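Local coordinates for aldehyde dehydrogenase family protein (Pseudomonas syringae pv. tomato, PDB 5IUV) that oxidises indole-3-acetaldehyde to the auxin indole-3-acetic acid, with NAD+ as the probable hydride acceptor, at residues A[483-486]-A[487-490]; A[39-42]-A[43-46]. One frame throughout, in Å; residues are numbered along the deposited sequence.

Contact 1 of 2, residues A[483-486]-A[487-490]; sequences AFDK and YTEL
K486 and Y487 both set CG opposite their own carbonyl carbon (chi1 -60° and -55°) and, with the backbone turning between them, the two side chains run side by side. CB of K486 lies over one face of the Y487 ring, offset toward the rim, 4.1 Å from the ring centroid in a CH-pi contact. Farther along, a bend at chi3 sets the lysine's CE near the phenol end. The carbonyl O of A483 comes obliquely to the ring, 3.3 Å from CD2 of Y487. The chain turns here into strand 488-496: Y487 N donates to F484 O at 3.0 Å (161°), from above the carbonyl plane. The first torsion of T488 sets OG1 near F484 O, where a water links it to OD1 of D485; R155 also bonds that hydroxyl. A second water takes the proton of Y487 OH at 2.7 Å and a weak bond from K486 NZ, whose stronger partner is D478. A lysine suits this place because its methylenes pack on an aromatic face while its amine reaches a carboxylate; the ion pair with D478 and the ring together should restrict where that charge can sit.

Contact 2 of 2, residues A[39-42]-A[43-46]; sequences CISP and VDGR
S41 and R46 close a tight reversal of the chain: S41 N points almost straight at R46 O, 2.9 Å away with an N-H...O angle of 178°. Inside this bond, G45 N makes a weak, bent one to S41 O at 2.7 Å. G45 has a positive phi (92°), where a side chain would press against the preceding carbonyl, so glycine fits the turn. P42, its phi fixed by the ring, suits the start of the bend and rests on T381. This is the connection of a beta hairpin, linking the antiparallel strands 36-40 and 47-52, and two side-chain turns reinforce it. In the first, an ST turn, OG of S41 stands opposite its own backbone N and accepts from V43 N at 3.2 Å, while its proton goes to L107 O; the small hydroxyl also lies against CB of V43. The second is an Asx turn, in which D44 OD1 accepts from R46 N, met from above the carboxylate plane at 3.2 Å. The same carboxylate is held side-on by the guanidinium of R46. NE meets OD1 on its syn lone pair at 3.2 Å, and NH2 reaches OD2 at 2.9 Å, both oxygens lying close to the guanidinium plane. OD1 thus accepts from two donors, one from the backbone and one from the side chain. On the way, the arginine's CG passes CB of S41 at 3.8 Å. At the strand end CG2 of I40 lies against G45 O. In the loop, V43 O accepts from the hydroxyl of Y382.

Overall arrangement
Contacts 1 and 2 lie on opposite sides of the chain's centre, their own centres 38 Å apart and their nearest atoms about 24 Å apart. Neither touches the bound NAD. Contact 1 is nearer to the catalytic region: the side chain of K486 is about 4 Å from that of E267, the predicted active-site residue, and about 9 Å from the cofactor. In contact 2 the side chain of P42 is about 8 Å from that of W167, which binds NAD, while that of C39 is about 13 Å from the cofactor itself. Only contact 1 meets another chain, its E489 forming a salt bridge with R477 of the second subunit.

Contact 1 of 2, residues A[483-486]-A[487-490]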
loop_
_atom_site.group_PDB
_atom_site.type_symbol
_atom_site.label_atom_id
_atom_site.label_comp_id
_atom_site.label_asym_id
_atom_site.label_seq_id
_atom_site.Cartn_x
_atom_site.Cartn_y
_atom_site.Cartn_z
ATOM N N ALA A 483 9.427 -4.092 9.662
ATOM C CA ALA A 483 10.799 -4.281 10.133
ATOM C C ALA A 483 11.838 -3.944 9.060
ATOM O O ALA A 483 12.946 -3.506 9.378
ATOM C CB ALA A 483 10.995 -5.712 10.621
ATOM N N PHE A 484 11.478 -4.146 7.795
ATOM C CA PHE A 484 12.379 -3.881 6.678
ATOM C C PHE A 484 12.801 -2.421 6.622
ATOM O O PHE A 484 13.913 -2.107 6.207
ATOM C CB PHE A 484 11.733 -4.275 5.344
ATOM C CG PHE A 484 11.737 -5.757 5.082
ATOM C CD1 PHE A 484 11.092 -6.631 5.938
ATOM C CD2 PHE A 484 12.364 -6.274 3.967
ATOM C CE1 PHE A 484 11.100 -7.997 5.694
ATOM C CE2 PHE A 484 12.370 -7.635 3.719
ATOM C CZ PHE A 484 11.736 -8.492 4.582
ATOM N N ASP A 485 11.915 -1.534 7.059
ATOM C CA ASP A 485 12.168 -0.100 6.966
ATOM C C ASP A 485 13.347 0.357 7.833
ATOM O O ASP A 485 13.910 1.419 7.597
ATOM C CB ASP A 485 10.905 0.686 7.338
ATOM C CG ASP A 485 9.792 0.528 6.307
ATOM O OD1 ASP A 485 10.078 0.119 5.157
ATOM O OD2 ASP A 485 8.627 0.821 6.647
ATOM N N LYS A 486 13.732 -0.443 8.821
ATOM C CA LYS A 486 14.877 -0.095 9.659
ATOM C C LYS A 486 16.211 -0.301 8.941
ATOM O O LYS A 486 17.246 0.180 9.400
ATOM C CB LYS A 486 14.869 -0.912 10.952
ATOM C CG LYS A 486 13.638 -0.697 11.803
ATOM C CD LYS A 486 13.818 -1.276 13.194
ATOM C CE LYS A 486 14.006 -2.775 13.155
ATOM N NZ LYS A 486 13.700 -3.328 14.512
ATOM N N TYR A 487 16.182 -1.018 7.824
ATOM C CA TYR A 487 17.413 -1.442 7.163
ATOM C C TYR A 487 17.551 -0.851 5.768
ATOM O O TYR A 487 18.445 -1.225 5.009
ATOM C CB TYR A 487 17.470 -2.973 7.113
ATOM C CG TYR A 487 17.312 -3.571 8.491
ATOM C CD1 TYR A 487 18.340 -3.487 9.421
ATOM C CD2 TYR A 487 16.118 -4.158 8.881
ATOM C CE1 TYR A 487 18.196 -4.013 10.693
ATOM C CE2 TYR A 487 15.961 -4.684 10.142
ATOM C CZ TYR A 487 17.003 -4.608 11.051
ATOM O OH TYR A 487 16.846 -5.128 12.321
ATOM N N THR A 488 16.668 0.089 5.437
ATOM C CA THR A 488 16.717 0.724 4.128
ATOM C C THR A 488 16.591 2.244 4.196
ATOM O O THR A 488 16.209 2.809 5.224
ATOM C CB THR A 488 15.608 0.182 3.191
ATOM O OG1 THR A 488 14.325 0.401 3.778
ATOM C CG2 THR A 488 15.786 -1.307 2.938
ATOM N N GLU A 489 16.937 2.893 3.087
ATOM C CA GLU A 489 16.815 4.344 2.926
ATOM C C GLU A 489 15.902 4.649 1.754
ATOM O O GLU A 489 16.000 3.998 0.716
ATOM C CB GLU A 489 18.178 4.998 2.665
ATOM C CG GLU A 489 19.142 4.983 3.823
ATOM C CD GLU A 489 18.768 5.969 4.909
ATOM O OE1 GLU A 489 18.095 6.981 4.611
ATOM O OE2 GLU A 489 19.145 5.729 6.072
ATOM N N LEU A 490 15.044 5.648 1.908
ATOM C CA LEU A 490 14.205 6.130 0.817
ATOM C C LEU A 490 14.960 7.056 -0.141
ATOM O O LEU A 490 15.713 7.931 0.282
ATOM C CB LEU A 490 12.987 6.862 1.375
ATOM C CG LEU A 490 11.868 5.986 1.937
ATOM C CD1 LEU A 490 10.887 6.836 2.727
ATOM C CD2 LEU A 490 11.152 5.268 0.801
HETATM O O HOH W 1 12.259 -1.509 3.628
HETATM O O HOH W 2 14.475 -6.208 12.882
#

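Contact 2 of 2, residues A[39-42]-A[43-46]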
loop_
_atom_site.group_PDB
_atom_site.type_symbol
_atom_site.label_atom_id
_atom_site.label_comp_id
_atom_site.label_asym_id
_atom_site.label_seq_id
_atom_site.Cartn_x
_atom_site.Cartn_y
_atom_site.Cartn_z
ATOM N N CYS A 39 32.525 -19.237 29.091
ATOM C CA CYS A 39 31.093 -19.398 28.905
ATOM C C CYS A 39 30.594 -20.465 29.875
ATOM O O CYS A 39 30.842 -21.656 29.678
ATOM C CB CYS A 39 30.769 -19.782 27.454
ATOM S SG CYS A 39 29.004 -19.852 27.047
ATOM N N ILE A 40 29.894 -20.024 30.918
ATOM C CA ILE A 40 29.443 -20.893 32.006
ATOM C C ILE A 40 27.949 -21.203 31.917
ATOM O O ILE A 40 27.139 -20.302 31.726
ATOM C CB ILE A 40 29.736 -20.246 33.382
ATOM C CG1 ILE A 40 31.234 -19.983 33.542
ATOM C CG2 ILE A 40 29.217 -21.120 34.514
ATOM C CD1 ILE A 40 32.077 -21.233 33.460
ATOM N N SER A 41 27.585 -22.475 32.063
ATOM C CA SER A 41 26.182 -22.879 32.004
ATOM C C SER A 41 25.450 -22.673 33.325
ATOM O O SER A 41 25.923 -23.110 34.367
ATOM C CB SER A 41 26.067 -24.348 31.605
ATOM O OG SER A 41 24.711 -24.745 31.579
ATOM N N PRO A 42 24.278 -22.025 33.283
ATOM C CA PRO A 42 23.476 -21.876 34.506
ATOM C C PRO A 42 22.702 -23.144 34.878
ATOM O O PRO A 42 22.039 -23.177 35.918
ATOM C CB PRO A 42 22.519 -20.737 34.161
ATOM C CG PRO A 42 22.384 -20.809 32.665
ATOM C CD PRO A 42 23.737 -21.235 32.163
ATOM N N VAL A 43 22.785 -24.170 34.037
ATOM C CA VAL A 43 22.172 -25.457 34.338
ATOM C C VAL A 43 22.788 -26.050 35.604
ATOM O O VAL A 43 22.074 -26.454 36.526
ATOM C CB VAL A 43 22.329 -26.447 33.162
ATOM C CG1 VAL A 43 21.937 -27.847 33.585
ATOM C CG2 VAL A 43 21.495 -25.990 31.968
ATOM N N ASP A 44 24.116 -26.076 35.659
ATOM C CA ASP A 44 24.808 -26.621 36.820
ATOM C C ASP A 44 26.186 -25.997 37.044
ATOM O O ASP A 44 26.921 -26.409 37.943
ATOM C CB ASP A 44 24.948 -28.136 36.681
ATOM C CG ASP A 44 25.609 -28.543 35.381
ATOM O OD1 ASP A 44 26.098 -27.658 34.649
ATOM O OD2 ASP A 44 25.648 -29.756 35.092
ATOM N N GLY A 45 26.542 -25.017 36.219
ATOM C CA GLY A 45 27.809 -24.327 36.384
ATOM C C GLY A 45 28.962 -24.908 35.591
ATOM O O GLY A 45 30.110 -24.541 35.822
ATOM N N ARG A 46 28.676 -25.806 34.655
ATOM C CA ARG A 46 29.743 -26.411 33.860
ATOM C C ARG A 46 30.337 -25.404 32.879
ATOM O O ARG A 46 29.663 -24.455 32.457
ATOM C CB ARG A 46 29.233 -27.634 33.099
ATOM C CG ARG A 46 28.396 -27.294 31.872
ATOM C CD ARG A 46 27.869 -28.546 31.188
ATOM N NE ARG A 46 26.876 -29.231 32.007
ATOM C CZ ARG A 46 26.194 -30.304 31.616
ATOM N NH1 ARG A 46 26.396 -30.820 30.408
ATOM N NH2 ARG A 46 25.309 -30.861 32.433
#